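Local coordinates for protein 6-phosphogluconate dehydrogenase (Decarboxylating) (Geobacter metallireducens, PDB 4E21) that probably catalyses the NADP-dependent oxidative decarboxylation of 6-phosphogluconate in the pentose phosphate pathway, at residues 32-43 and 141-152. Residues are numbered along the deposited sequence; the frame is centred on the assembly and turned at random.
Sequences RMGADMVRRLRK and TSGGIFGLERGY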
ATOM      1  N   ARG B  32      11.900   5.410 -33.679  1.00 40.27           N
ATOM      2  CA  ARG B  32      12.374   6.693 -33.175  1.00 41.30           C
ATOM      3  C   ARG B  32      13.703   6.554 -32.433  1.00 38.08           C
ATOM      4  O   ARG B  32      14.649   7.312 -32.683  1.00 39.83           O
ATOM      5  CB  ARG B  32      11.296   7.345 -32.292  1.00 41.20           C
ATOM      6  CG  ARG B  32      11.695   8.670 -31.668  1.00 41.88           C
ATOM      7  CD  ARG B  32      12.109   9.703 -32.715  1.00 44.81           C
ATOM      8  NE  ARG B  32      12.687  10.886 -32.072  1.00 45.16           N
ATOM      9  CZ  ARG B  32      11.975  11.926 -31.636  1.00 47.90           C
ATOM     10  NH1 ARG B  32      10.654  11.935 -31.798  1.00 46.84           N
ATOM     11  NH2 ARG B  32      12.581  12.958 -31.043  1.00 43.20           N
HETATM   12  N   MSE B  33      13.777   5.585 -31.526  1.00 37.46           N
HETATM   13  CA  MSE B  33      14.970   5.412 -30.699  1.00 36.93           C
HETATM   14  C   MSE B  33      16.196   4.973 -31.515  1.00 37.53           C
HETATM   15  O   MSE B  33      17.286   5.544 -31.366  1.00 35.30           O
HETATM   16  CB  MSE B  33      14.693   4.434 -29.554  1.00 39.59           C
HETATM   17  CG  MSE B  33      13.736   4.968 -28.479  1.00 34.63           C
HETATM   18 SE   MSE B  33      14.546   6.466 -27.564  0.53 41.09          SE
HETATM   19  CE  MSE B  33      15.828   5.469 -26.478  1.00 39.59           C
ATOM     20  N   GLY B  34      16.015   3.978 -32.384  1.00 35.44           N
ATOM     21  CA  GLY B  34      17.106   3.488 -33.222  1.00 36.21           C
ATOM     22  C   GLY B  34      17.635   4.550 -34.177  1.00 36.17           C
ATOM     23  O   GLY B  34      18.852   4.756 -34.296  1.00 33.39           O
ATOM     24  N   ALA B  35      16.711   5.243 -34.846  1.00 36.17           N
ATOM     25  CA  ALA B  35      17.063   6.343 -35.739  1.00 35.86           C
ATOM     26  C   ALA B  35      17.850   7.450 -35.012  1.00 36.87           C
ATOM     27  O   ALA B  35      18.848   7.959 -35.535  1.00 35.75           O
ATOM     28  CB  ALA B  35      15.815   6.900 -36.394  1.00 37.02           C
ATOM     29  N   ASP B  36      17.405   7.794 -33.802  1.00 34.35           N
ATOM     30  CA  ASP B  36      18.025   8.856 -33.006  1.00 36.13           C
ATOM     31  C   ASP B  36      19.433   8.534 -32.539  1.00 35.53           C
ATOM     32  O   ASP B  36      20.297   9.412 -32.482  1.00 35.42           O
ATOM     33  CB  ASP B  36      17.157   9.187 -31.781  1.00 38.02           C
ATOM     34  CG  ASP B  36      16.066  10.176 -32.102  1.00 40.29           C
ATOM     35  OD1 ASP B  36      16.107  10.726 -33.228  1.00 42.03           O
ATOM     36  OD2 ASP B  36      15.185  10.406 -31.241  1.00 39.36           O
HETATM   37  N   MSE B  37      19.665   7.273 -32.187  1.00 35.77           N
HETATM   38  CA  MSE B  37      20.997   6.858 -31.761  1.00 35.88           C
HETATM   39  C   MSE B  37      21.939   6.842 -32.953  1.00 35.43           C
HETATM   40  O   MSE B  37      23.109   7.171 -32.809  1.00 36.78           O
HETATM   41  CB  MSE B  37      20.964   5.497 -31.072  1.00 33.36           C
HETATM   42  CG  MSE B  37      19.961   5.448 -29.950  1.00 34.52           C
HETATM   43 SE   MSE B  37      19.859   3.720 -29.096  0.52 35.49          SE
HETATM   44  CE  MSE B  37      21.311   3.919 -27.824  1.00 32.51           C
ATOM     45  N   VAL B  38      21.426   6.471 -34.126  1.00 35.00           N
ATOM     46  CA  VAL B  38      22.240   6.518 -35.341  1.00 37.78           C
ATOM     47  C   VAL B  38      22.590   7.971 -35.637  1.00 37.55           C
ATOM     48  O   VAL B  38      23.747   8.283 -35.921  1.00 36.70           O
ATOM     49  CB  VAL B  38      21.543   5.884 -36.563  1.00 35.33           C
ATOM     50  CG1 VAL B  38      22.286   6.251 -37.823  1.00 39.46           C
ATOM     51  CG2 VAL B  38      21.475   4.374 -36.407  1.00 33.08           C
ATOM     52  N   ARG B  39      21.600   8.864 -35.530  1.00 35.84           N
ATOM     53  CA  ARG B  39      21.858  10.279 -35.798  1.00 35.74           C
ATOM     54  C   ARG B  39      22.899  10.805 -34.836  1.00 36.72           C
ATOM     55  O   ARG B  39      23.810  11.524 -35.234  1.00 38.35           O
ATOM     56  CB  ARG B  39      20.589  11.112 -35.727  1.00 35.44           C
ATOM     57  CG  ARG B  39      19.605  10.814 -36.827  1.00 37.55           C
ATOM     58  CD  ARG B  39      18.321  11.584 -36.617  1.00 40.60           C
ATOM     59  NE  ARG B  39      17.284  11.154 -37.546  1.00 41.60           N
ATOM     60  CZ  ARG B  39      16.167  10.531 -37.190  1.00 43.14           C
ATOM     61  NH1 ARG B  39      15.923  10.269 -35.912  1.00 43.03           N
ATOM     62  NH2 ARG B  39      15.287  10.176 -38.115  1.00 45.19           N
ATOM     63  N   ARG B  40      22.784  10.419 -33.570  1.00 37.93           N
ATOM     64  CA  ARG B  40      23.755  10.853 -32.573  1.00 38.09           C
ATOM     65  C   ARG B  40      25.117  10.227 -32.842  1.00 35.80           C
ATOM     66  O   ARG B  40      26.144  10.902 -32.790  1.00 37.58           O
ATOM     67  CB  ARG B  40      23.277  10.550 -31.142  1.00 35.74           C
ATOM     68  CG  ARG B  40      24.262  11.028 -30.074  1.00 33.22           C
ATOM     69  CD  ARG B  40      23.644  11.072 -28.702  1.00 31.93           C
ATOM     70  NE  ARG B  40      24.571  11.553 -27.679  1.00 31.24           N
ATOM     71  CZ  ARG B  40      24.612  12.803 -27.231  1.00 31.87           C
ATOM     72  NH1 ARG B  40      23.782  13.712 -27.729  1.00 32.26           N
ATOM     73  NH2 ARG B  40      25.483  13.147 -26.287  1.00 30.20           N
ATOM     74  N   LEU B  41      25.114   8.928 -33.114  1.00 36.64           N
ATOM     75  CA  LEU B  41      26.326   8.180 -33.465  1.00 37.57           C
ATOM     76  C   LEU B  41      27.053   8.837 -34.650  1.00 37.41           C
ATOM     77  O   LEU B  41      28.246   9.134 -34.567  1.00 37.40           O
ATOM     78  CB  LEU B  41      25.943   6.749 -33.841  1.00 36.35           C
ATOM     79  CG  LEU B  41      26.197   5.535 -32.948  1.00 36.85           C
ATOM     80  CD1 LEU B  41      26.701   5.900 -31.564  1.00 32.43           C
ATOM     81  CD2 LEU B  41      24.949   4.645 -32.904  1.00 33.44           C
ATOM     82  N   ARG B  42      26.327   9.052 -35.748  1.00 36.10           N
ATOM     83  CA  ARG B  42      26.886   9.697 -36.935  1.00 41.73           C
ATOM     84  C   ARG B  42      27.465  11.065 -36.584  1.00 43.47           C
ATOM     85  O   ARG B  42      28.650  11.338 -36.799  1.00 42.33           O
ATOM     86  CB  ARG B  42      25.802   9.859 -37.995  1.00 43.17           C
ATOM     87  CG  ARG B  42      26.250  10.564 -39.269  1.00 49.15           C
ATOM     88  CD  ARG B  42      25.019  11.110 -39.991  1.00 54.77           C
ATOM     89  NE  ARG B  42      25.165  11.217 -41.443  1.00 61.20           N
ATOM     90  CZ  ARG B  42      24.196  11.648 -42.251  1.00 61.43           C
ATOM     91  NH1 ARG B  42      23.021  12.012 -41.738  1.00 58.62           N
ATOM     92  NH2 ARG B  42      24.391  11.726 -43.569  1.00 59.34           N
ATOM     93  N   LYS B  43      26.606  11.904 -36.009  1.00 43.24           N
ATOM     94  CA  LYS B  43      26.940  13.268 -35.624  1.00 42.32           C
ATOM     95  C   LYS B  43      28.147  13.301 -34.699  1.00 41.25           C
ATOM     96  O   LYS B  43      28.783  14.332 -34.544  1.00 42.51           O
ATOM     97  CB  LYS B  43      25.719  13.913 -34.943  1.00 45.08           C
ATOM     98  CG  LYS B  43      25.670  15.431 -34.947  1.00 48.22           C
ATOM     99  CD  LYS B  43      24.284  15.907 -34.545  1.00 50.59           C
ATOM    100  CE  LYS B  43      23.916  15.381 -33.146  1.00 56.04           C
ATOM    101  NZ  LYS B  43      22.490  15.621 -32.732  1.00 52.86           N
ATOM    102  N   THR B 141      18.740   1.452 -21.898  1.00 26.54           N
ATOM    103  CA  THR B 141      18.946   2.851 -22.211  1.00 27.62           C
ATOM    104  C   THR B 141      17.791   3.674 -21.654  1.00 31.06           C
ATOM    105  O   THR B 141      16.624   3.271 -21.697  1.00 33.26           O
ATOM    106  CB  THR B 141      19.196   3.093 -23.732  1.00 32.33           C
ATOM    107  OG1 THR B 141      18.060   3.711 -24.333  1.00 35.94           O
ATOM    108  CG2 THR B 141      19.514   1.790 -24.449  1.00 28.18           C
ATOM    109  N   SER B 142      18.127   4.799 -21.046  1.00 30.34           N
ATOM    110  CA  SER B 142      17.103   5.682 -20.534  1.00 28.06           C
ATOM    111  C   SER B 142      17.300   7.043 -21.186  1.00 30.80           C
ATOM    112  O   SER B 142      18.399   7.363 -21.652  1.00 30.37           O
ATOM    113  CB  SER B 142      17.197   5.777 -19.014  1.00 27.21           C
ATOM    114  OG  SER B 142      16.429   6.881 -18.543  1.00 33.01           O
ATOM    115  N   GLY B 143      16.244   7.849 -21.225  1.00 33.00           N
ATOM    116  CA  GLY B 143      16.373   9.209 -21.723  1.00 33.48           C
ATOM    117  C   GLY B 143      15.472   9.488 -22.910  1.00 33.99           C
ATOM    118  O   GLY B 143      15.181  10.636 -23.206  1.00 35.03           O
ATOM    119  N   GLY B 144      15.036   8.433 -23.593  1.00 34.41           N
ATOM    120  CA  GLY B 144      14.034   8.555 -24.641  1.00 35.54           C
ATOM    121  C   GLY B 144      14.340   9.557 -25.746  1.00 37.56           C
ATOM    122  O   GLY B 144      15.439   9.576 -26.301  1.00 34.08           O
ATOM    123  N   ILE B 145      13.361  10.407 -26.047  1.00 37.40           N
ATOM    124  CA  ILE B 145      13.456  11.320 -27.173  1.00 37.69           C
ATOM    125  C   ILE B 145      14.503  12.395 -26.918  1.00 38.16           C
ATOM    126  O   ILE B 145      15.017  13.005 -27.852  1.00 37.22           O
ATOM    127  CB  ILE B 145      12.115  11.957 -27.443  1.00 40.68           C
ATOM    128  CG1 ILE B 145      11.551  12.520 -26.147  1.00 38.90           C
ATOM    129  CG2 ILE B 145      11.145  10.915 -27.983  1.00 39.44           C
ATOM    130  CD1 ILE B 145      10.402  13.457 -26.368  1.00 39.09           C
ATOM    131  N   PHE B 146      14.843  12.579 -25.645  1.00 37.09           N
ATOM    132  CA  PHE B 146      15.774  13.614 -25.215  1.00 35.55           C
ATOM    133  C   PHE B 146      17.225  13.209 -25.390  1.00 34.72           C
ATOM    134  O   PHE B 146      18.116  14.051 -25.283  1.00 34.51           O
ATOM    135  CB  PHE B 146      15.513  13.972 -23.747  1.00 35.46           C
ATOM    136  CG  PHE B 146      14.196  14.651 -23.529  1.00 37.59           C
ATOM    137  CD1 PHE B 146      13.056  13.910 -23.263  1.00 36.96           C
ATOM    138  CD2 PHE B 146      14.089  16.028 -23.627  1.00 39.46           C
ATOM    139  CE1 PHE B 146      11.845  14.525 -23.086  1.00 34.06           C
ATOM    140  CE2 PHE B 146      12.877  16.644 -23.453  1.00 37.96           C
ATOM    141  CZ  PHE B 146      11.751  15.884 -23.179  1.00 36.56           C
ATOM    142  N   GLY B 147      17.450  11.921 -25.655  1.00 35.82           N
ATOM    143  CA  GLY B 147      18.793  11.355 -25.759  1.00 34.05           C
ATOM    144  C   GLY B 147      19.597  11.868 -26.943  1.00 33.99           C
ATOM    145  O   GLY B 147      20.826  11.990 -26.862  1.00 31.71           O
ATOM    146  N   LEU B 148      18.900  12.183 -28.037  1.00 33.66           N
ATOM    147  CA  LEU B 148      19.552  12.653 -29.259  1.00 36.59           C
ATOM    148  C   LEU B 148      20.414  13.870 -28.991  1.00 38.06           C
ATOM    149  O   LEU B 148      21.621  13.868 -29.257  1.00 38.23           O
ATOM    150  CB  LEU B 148      18.526  12.958 -30.357  1.00 37.90           C
ATOM    151  CG  LEU B 148      19.082  13.641 -31.612  1.00 40.11           C
ATOM    152  CD1 LEU B 148      20.387  13.007 -32.067  1.00 37.45           C
ATOM    153  CD2 LEU B 148      18.062  13.655 -32.753  1.00 39.83           C
ATOM    154  N   GLU B 149      19.796  14.910 -28.448  1.00 40.72           N
ATOM    155  CA  GLU B 149      20.529  16.120 -28.086  1.00 41.84           C
ATOM    156  C   GLU B 149      21.252  16.005 -26.740  1.00 38.98           C
ATOM    157  O   GLU B 149      22.333  16.561 -26.578  1.00 39.94           O
ATOM    158  CB  GLU B 149      19.595  17.341 -28.078  1.00 44.81           C
ATOM    159  CG  GLU B 149      18.699  17.457 -29.320  1.00 47.65           C
ATOM    160  CD  GLU B 149      19.466  17.864 -30.576  1.00 55.85           C
ATOM    161  OE1 GLU B 149      20.515  18.546 -30.430  1.00 55.34           O
ATOM    162  OE2 GLU B 149      19.012  17.509 -31.701  1.00 54.32           O
ATOM    163  N   ARG B 150      20.677  15.289 -25.777  1.00 36.45           N
ATOM    164  CA  ARG B 150      21.261  15.304 -24.431  1.00 37.81           C
ATOM    165  C   ARG B 150      22.074  14.074 -24.022  1.00 36.74           C
ATOM    166  O   ARG B 150      22.709  14.073 -22.962  1.00 37.42           O
ATOM    167  CB  ARG B 150      20.195  15.618 -23.386  1.00 39.79           C
ATOM    168  CG  ARG B 150      19.613  17.014 -23.559  1.00 43.48           C
ATOM    169  CD  ARG B 150      18.571  17.342 -22.507  1.00 47.12           C
ATOM    170  NE  ARG B 150      17.639  18.356 -22.997  1.00 54.17           N
ATOM    171  CZ  ARG B 150      16.633  18.863 -22.287  1.00 55.84           C
ATOM    172  NH1 ARG B 150      16.424  18.451 -21.041  1.00 54.17           N
ATOM    173  NH2 ARG B 150      15.832  19.782 -22.822  1.00 54.54           N
ATOM    174  N   GLY B 151      22.082  13.035 -24.847  1.00 31.94           N
ATOM    175  CA  GLY B 151      22.764  11.815 -24.444  1.00 33.43           C
ATOM    176  C   GLY B 151      21.844  10.905 -23.636  1.00 31.88           C
ATOM    177  O   GLY B 151      20.925  11.366 -22.964  1.00 33.15           O
ATOM    178  N   TYR B 152      22.094   9.603 -23.735  1.00 30.45           N
ATOM    179  CA  TYR B 152      21.277   8.574 -23.113  1.00 29.21           C
ATOM    180  C   TYR B 152      22.039   8.064 -21.914  1.00 29.43           C
ATOM    181  O   TYR B 152      23.269   7.913 -21.969  1.00 28.38           O
ATOM    182  CB  TYR B 152      21.057   7.404 -24.078  1.00 27.90           C
ATOM    183  CG  TYR B 152      20.444   7.789 -25.410  1.00 30.43           C
ATOM    184  CD1 TYR B 152      21.245   8.149 -26.489  1.00 29.20           C
ATOM    185  CD2 TYR B 152      19.060   7.797 -25.588  1.00 31.28           C
ATOM    186  CE1 TYR B 152      20.686   8.508 -27.711  1.00 30.29           C
ATOM    187  CE2 TYR B 152      18.490   8.163 -26.800  1.00 33.25           C
ATOM    188  CZ  TYR B 152      19.310   8.517 -27.863  1.00 33.05           C
ATOM    189  OH  TYR B 152      18.750   8.871 -29.077  1.00 32.19           O
TER
HETATM  190  O   HOH W   1      16.281  10.340 -28.686  1.00 32.22           O
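Helix 32-43, which follows the first strand of the Rossmann-type dinucleotide-binding domain, packs its R40, D36 and M33 against the connection 143-152. This connection joins antiparallel strands 135-142 and 153-157 and includes the short helix 147-150. R40 turns CG away from its own backbone N (chi1 -179°) and runs on extended, which carries the guanidinium to the short helix. Its NH1 donates to the carbonyl O of L148 at 2.7 Å. The bond is bent, 146° at the hydrogen. NH1 comes from above the L148 carbonyl plane, while the oxygen lies in the guanidinium plane. A second bond from NH1 to E149 O is weak. G151 N sits over one guanidinium face. R40 NE and NH2 bond to T172 O and A174 O, at the end of helix 167-173. With R40 cut back to alanine, L148 O would probably lose this donor, and the short helix its tie to the 172-174 backbone.

L148 is a knob among D36, R39, R40 and K43. Its CD2 lies 3.6 Å from D36 OD1, and its CD1 3.4 Å from K43 NZ. D36 is buried in a salt-bridge network on its own helix: R32 NE bonds OD2 at 2.7 Å, and R39 NH1 bonds OD1 weakly. I145 CG2 lies over the centre of the R32 guanidinium face. One water donates to D36 OD2 and to G144 O, and also hydrogen-bonds Y152 OH. That hydroxyl rests 3.2 Å from D36 CB. M33 and M37 are selenomethionines. The SE of M37 stands over one face of the Y152 ring, 5.1 Å from its centroid, a distant Met-aromatic contact. M33 bends twice, bringing SE to 3.5 Å from G144 O and CE to the Y152 ring. The contact thus joins the apolar M33, M37 and Y152 side to a polar side, where R32, R39 and one water satisfy the buried D36 carboxylate and probably steady its negative charge.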